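Local structure of N-(5'-phosphoribosyl)anthranilate isomerase (Thermococcus kodakarensis, 5LHF) at residues E4-C9 with E200-V205; R148-I153 with I159-G164. The protein catalyses the isomerisation of N-(5-phospho-beta-D-ribosyl)anthranilate to 1-(2-carboxyphenylamino)-1-deoxy-D-ribulose 5-phosphate, the third of five steps from chorismate to L-tryptophan. All coordinates share one frame; numbering follows the deposited sequence.

The chain is a single-domain TIM barrel of eight parallel strands with helices packed outside. It begins with strand 5-9, which packs against the last helix, 196-207, close to the C terminus of the chain; contact 1 thus closes a loop that spans nearly the whole chain. Within that loop lies contact 2, a short closure in which helix 143-156 folds back on strand 160-162, the one that follows it. The two contacts do not cross. Their centres are about 16 Å apart, and strand 181-184 stands between strands 160-162 and 5-9 in the barrel wall. Inside the barrel the two are nevertheless in touch, where Phe5 CD2 lies 3.9 Å from Val160 CG2.

Contact 1 (E4-C9 with E200-V205); sequences EFVKIC and EAFMAV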
loop_
_atom_site.group_PDB
_atom_site.type_symbol
_atom_site.label_atom_id
_atom_site.label_comp_id
_atom_site.label_asym_id
_atom_site.label_seq_id
_atom_site.Cartn_x
_atom_site.Cartn_y
_atom_site.Cartn_z
ATOM N N GLU A 4 2.678 -1.129 -13.824
ATOM C CA GLU A 4 1.667 -0.197 -14.304
ATOM C C GLU A 4 1.156 0.759 -13.238
ATOM O O GLU A 4 0.511 1.758 -13.585
ATOM C CB GLU A 4 0.476 -0.959 -14.903
ATOM C CG GLU A 4 0.751 -1.736 -16.213
ATOM C CD GLU A 4 1.643 -1.037 -17.252
ATOM O OE1 GLU A 4 1.947 0.172 -17.144
ATOM O OE2 GLU A 4 2.046 -1.726 -18.217
ATOM N N PHE A 5 1.426 0.500 -11.967
ATOM C CA PHE A 5 0.812 1.255 -10.887
ATOM C C PHE A 5 1.885 1.629 -9.878
ATOM O O PHE A 5 2.630 0.767 -9.414
ATOM C CB PHE A 5 -0.297 0.423 -10.229
ATOM C CG PHE A 5 -0.908 1.044 -8.997
ATOM C CD1 PHE A 5 -1.969 1.932 -9.106
ATOM C CD2 PHE A 5 -0.470 0.679 -7.727
ATOM C CE1 PHE A 5 -2.545 2.479 -7.979
ATOM C CE2 PHE A 5 -1.054 1.216 -6.585
ATOM C CZ PHE A 5 -2.094 2.120 -6.711
ATOM N N VAL A 6 1.985 2.911 -9.557
ATOM C CA VAL A 6 2.926 3.383 -8.548
ATOM C C VAL A 6 2.156 4.193 -7.522
ATOM O O VAL A 6 1.455 5.145 -7.881
ATOM C CB VAL A 6 4.042 4.246 -9.160
ATOM C CG1 VAL A 6 4.997 4.714 -8.058
ATOM C CG2 VAL A 6 4.762 3.475 -10.276
ATOM N N LYS A 7 2.292 3.822 -6.252
ATOM C CA LYS A 7 1.629 4.519 -5.159
ATOM C C LYS A 7 2.702 5.047 -4.221
ATOM O O LYS A 7 3.616 4.305 -3.852
ATOM C CB LYS A 7 0.663 3.592 -4.423
ATOM C CG LYS A 7 0.048 4.213 -3.165
ATOM C CD LYS A 7 -1.106 3.344 -2.617
ATOM C CE LYS A 7 -1.482 3.745 -1.193
ATOM N NZ LYS A 7 -0.595 3.095 -0.160
ATOM N N ILE A 8 2.634 6.338 -3.891
ATOM C CA ILE A 8 3.520 6.929 -2.890
ATOM C C ILE A 8 2.666 7.229 -1.671
ATOM O O ILE A 8 1.786 8.104 -1.708
ATOM C CB ILE A 8 4.232 8.194 -3.392
ATOM C CG1 ILE A 8 5.158 7.863 -4.576
ATOM C CG2 ILE A 8 5.016 8.837 -2.254
ATOM C CD1 ILE A 8 5.734 9.090 -5.287
ATOM N N CYS A 9 2.931 6.521 -0.589
ATOM C CA CYS A 9 2.038 6.510 0.561
ATOM C C CYS A 9 2.536 7.478 1.629
ATOM O O CYS A 9 3.715 7.840 1.671
ATOM C CB CYS A 9 1.930 5.100 1.146
ATOM S SG CYS A 9 0.646 4.944 2.423
ATOM N N GLU A 200 12.076 11.227 -8.215
ATOM C CA GLU A 200 12.498 11.078 -9.606
ATOM C C GLU A 200 13.469 9.916 -9.770
ATOM O O GLU A 200 13.450 9.223 -10.793
ATOM C CB GLU A 200 13.093 12.385 -10.116
ATOM C CG GLU A 200 12.019 13.442 -10.248
ATOM C CD GLU A 200 12.465 14.675 -11.015
ATOM O OE1 GLU A 200 13.680 14.972 -11.029
ATOM O OE2 GLU A 200 11.586 15.350 -11.587
ATOM N N ALA A 201 14.326 9.684 -8.771
ATOM C CA ALA A 201 15.238 8.545 -8.854
ATOM C C ALA A 201 14.470 7.235 -8.801
ATOM O O ALA A 201 14.818 6.278 -9.504
ATOM C CB ALA A 201 16.269 8.599 -7.726
ATOM N N PHE A 202 13.437 7.172 -7.949
ATOM C CA PHE A 202 12.578 5.994 -7.863
ATOM C C PHE A 202 11.835 5.758 -9.176
ATOM O O PHE A 202 11.826 4.643 -9.716
ATOM C CB PHE A 202 11.592 6.184 -6.700
ATOM C CG PHE A 202 10.791 4.960 -6.366
ATOM C CD1 PHE A 202 9.551 4.742 -6.955
ATOM C CD2 PHE A 202 11.262 4.044 -5.436
ATOM C CE1 PHE A 202 8.807 3.637 -6.628
ATOM C CE2 PHE A 202 10.515 2.919 -5.108
ATOM C CZ PHE A 202 9.298 2.718 -5.708
ATOM N N MET A 203 11.216 6.810 -9.713
ATOM C CA MET A 203 10.417 6.654 -10.923
ATOM C C MET A 203 11.281 6.239 -12.106
ATOM O O MET A 203 10.839 5.463 -12.962
ATOM C CB MET A 203 9.681 7.959 -11.227
ATOM C CG MET A 203 8.673 8.363 -10.167
ATOM S SD MET A 203 7.407 7.123 -9.851
ATOM C CE MET A 203 6.545 7.051 -11.420
ATOM N N ALA A 204 12.512 6.752 -12.172
ATOM C CA ALA A 204 13.420 6.376 -13.248
ATOM C C ALA A 204 13.604 4.867 -13.307
ATOM O O ALA A 204 13.588 4.274 -14.391
ATOM C CB ALA A 204 14.762 7.071 -13.051
ATOM N N VAL A 205 13.761 4.226 -12.147
ATOM C CA VAL A 205 13.934 2.774 -12.123
ATOM C C VAL A 205 12.660 2.075 -12.572
ATOM O O VAL A 205 12.701 1.085 -13.319
ATOM C CB VAL A 205 14.353 2.301 -10.719
ATOM C CG1 VAL A 205 14.479 0.790 -10.714
ATOM C CG2 VAL A 205 15.672 2.936 -10.303
#
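Val6 carries the contact between segments 4-9 and 200-205, meeting Met203 and Phe202; it is wholly apolar and has no hydrogen bond across it. In the conformer described here, one of two modelled for Met203, Val6 and Met203 reach toward each other tip to tip, CG1 of Val6 lying 3.9 Å from SD of Met203. The other methyl, Val6 CG2, stands 4.2 Å from Met203 CE, so in this conformer the thioether end spans both branches of the valine. Its bends at chi2 and chi3 (-57° and -64°) curl the methionine chain round to bring sulfur and methyl up to the strand.

The aromatic part is lighter. Val6 CG1 also comes to the edge of the Phe202 ring, near the ring plane, 4.2 Å from CE1. Phe202 further packs on Val182 and Val184 of the adjoining strand, and Ile199 and Val206 of the same helix touch Ile8 and Val6.

On the inner side of the strand, Lys7 forms a salt bridge with Asp183, whereas Val6 faces outward to the helix. Such packing of an outer helix on a barrel strand is characteristic of the (beta/alpha)8 or TIM barrel; here it joins the first strand to the final helix.

Contact 2 (R148-I153 with I159-G164); sequences RVSAII and IVLAGG
Ile153 of helix 143-156 and Ile159, at the start of segment 159-164, form the apolar half of this buried contact. Their side chains cross at about a right angle and meet through the CG2 methyls, 3.9 Å apart. In Ile153 this methyl lies opposite the backbone N, beside the carbonyl carbon, and it is the branch that touches Ile159. Ile159 has CG1 between its backbone N and carbonyl carbon (chi1 64°), which leaves CG2 beside the backbone N and facing the helix.

One turn back along the helix, the contact is between a polar side chain and a methyl group. Ser150 approaches Leu161 with both side-chain atoms: CD1 of Leu161 is 4.1 Å from Ser150 OG and 4.2 Å from Ser150 CB. This is van der Waals packing. The buried hydroxyl finds its polar partner within the helix, in a hydrogen bond to the backbone O of Asp146, and can therefore rest against a leucine methyl. No hydrogen bond joins the two segments.

The pairing closes the beta-alpha-beta unit formed by strand 132-136, helix 143-156 and strand 160-162, with the helix lying over the outside of the sheet. Leu135 of the preceding strand touches Ser150, Ile153 and Ile159, so the helix rests across both strands. Flanking helices complete the layer: Leu122 of helix 114-126 packs on Ile153, while Val177 of helix 170-177 touches Ser150 and Leu161.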
loop_
_atom_site.group_PDB
_atom_site.type_symbol
_atom_site.label_atom_id
_atom_site.label_comp_id
_atom_site.label_asym_id
_atom_site.label_seq_id
_atom_site.Cartn_x
_atom_site.Cartn_y
_atom_site.Cartn_z
ATOM N N ARG A 148 10.627 -14.243 -2.846
ATOM C CA ARG A 148 10.309 -15.515 -3.495
ATOM C C ARG A 148 8.846 -15.884 -3.310
ATOM O O ARG A 148 8.209 -16.410 -4.232
ATOM C CB ARG A 148 11.198 -16.629 -2.948
ATOM C CG ARG A 148 12.639 -16.488 -3.311
ATOM C CD ARG A 148 13.484 -17.370 -2.428
ATOM N NE ARG A 148 14.850 -16.881 -2.308
ATOM C CZ ARG A 148 15.785 -17.035 -3.236
ATOM N NH1 ARG A 148 15.507 -17.660 -4.365
ATOM N NH2 ARG A 148 16.996 -16.560 -3.031
ATOM N N VAL A 149 8.302 -15.637 -2.116
ATOM C CA VAL A 149 6.878 -15.854 -1.890
ATOM C C VAL A 149 6.061 -14.934 -2.785
ATOM O O VAL A 149 5.125 -15.370 -3.470
ATOM C CB VAL A 149 6.532 -15.637 -0.406
ATOM C CG1 VAL A 149 5.018 -15.699 -0.194
ATOM C CG2 VAL A 149 7.257 -16.658 0.470
ATOM N N SER A 150 6.409 -13.642 -2.794
ATOM C CA SER A 150 5.616 -12.662 -3.524
ATOM C C SER A 150 5.623 -12.953 -5.015
ATOM O O SER A 150 4.611 -12.748 -5.702
ATOM C CB SER A 150 6.143 -11.253 -3.243
ATOM O OG SER A 150 6.098 -10.980 -1.850
ATOM N N ALA A 151 6.758 -13.435 -5.536
ATOM C CA ALA A 151 6.831 -13.742 -6.958
ATOM C C ALA A 151 5.824 -14.818 -7.346
ATOM O O ALA A 151 5.242 -14.761 -8.436
ATOM C CB ALA A 151 8.252 -14.167 -7.334
ATOM N N ILE A 152 5.579 -15.785 -6.462
ATOM C CA ILE A 152 4.568 -16.798 -6.749
ATOM C C ILE A 152 3.169 -16.186 -6.721
ATOM O O ILE A 152 2.334 -16.472 -7.589
ATOM C CB ILE A 152 4.700 -17.976 -5.767
ATOM C CG1 ILE A 152 6.046 -18.686 -5.972
ATOM C CG2 ILE A 152 3.548 -18.950 -5.954
ATOM C CD1 ILE A 152 6.379 -19.734 -4.900
ATOM N N ILE A 153 2.896 -15.326 -5.733
ATOM C CA ILE A 153 1.590 -14.681 -5.636
ATOM C C ILE A 153 1.324 -13.811 -6.857
ATOM O O ILE A 153 0.185 -13.726 -7.339
ATOM C CB ILE A 153 1.495 -13.851 -4.342
ATOM C CG1 ILE A 153 1.943 -14.662 -3.118
ATOM C CG2 ILE A 153 0.083 -13.307 -4.173
ATOM C CD1 ILE A 153 1.075 -15.836 -2.804
ATOM N N ILE A 159 -0.545 -7.911 -8.067
ATOM C CA ILE A 159 -0.342 -7.432 -6.704
ATOM C C ILE A 159 0.455 -6.129 -6.715
ATOM O O ILE A 159 1.147 -5.793 -7.681
ATOM C CB ILE A 159 0.349 -8.505 -5.840
ATOM C CG1 ILE A 159 1.758 -8.802 -6.357
ATOM C CG2 ILE A 159 -0.501 -9.790 -5.784
ATOM C CD1 ILE A 159 2.865 -8.319 -5.457
ATOM N N VAL A 160 0.340 -5.382 -5.620
ATOM C CA VAL A 160 1.153 -4.200 -5.361
ATOM C C VAL A 160 2.215 -4.599 -4.345
ATOM O O VAL A 160 1.887 -5.018 -3.228
ATOM C CB VAL A 160 0.303 -3.031 -4.828
ATOM C CG1 VAL A 160 1.186 -1.814 -4.523
ATOM C CG2 VAL A 160 -0.799 -2.657 -5.812
ATOM N N LEU A 161 3.484 -4.490 -4.727
ATOM C CA LEU A 161 4.593 -4.850 -3.849
ATOM C C LEU A 161 4.978 -3.661 -2.979
ATOM O O LEU A 161 5.149 -2.547 -3.487
ATOM C CB LEU A 161 5.802 -5.298 -4.669
ATOM C CG LEU A 161 7.022 -5.813 -3.889
ATOM C CD1 LEU A 161 6.717 -7.100 -3.136
ATOM C CD2 LEU A 161 8.219 -5.998 -4.860
ATOM N N ALA A 162 5.127 -3.901 -1.673
ATOM C CA ALA A 162 5.425 -2.828 -0.728
ATOM C C ALA A 162 6.425 -3.319 0.307
ATOM O O ALA A 162 6.705 -4.518 0.421
ATOM C CB ALA A 162 4.158 -2.323 -0.023
ATOM N N GLY A 163 6.940 -2.373 1.089
ATOM C CA GLY A 163 7.819 -2.706 2.192
ATOM C C GLY A 163 9.281 -2.413 1.930
ATOM O O GLY A 163 9.962 -3.175 1.240
ATOM N N GLY A 164 9.769 -1.302 2.481
ATOM C CA GLY A 164 11.179 -0.964 2.424
ATOM C C GLY A 164 11.752 -0.712 1.047
ATOM O O GLY A 164 12.961 -0.841 0.869
#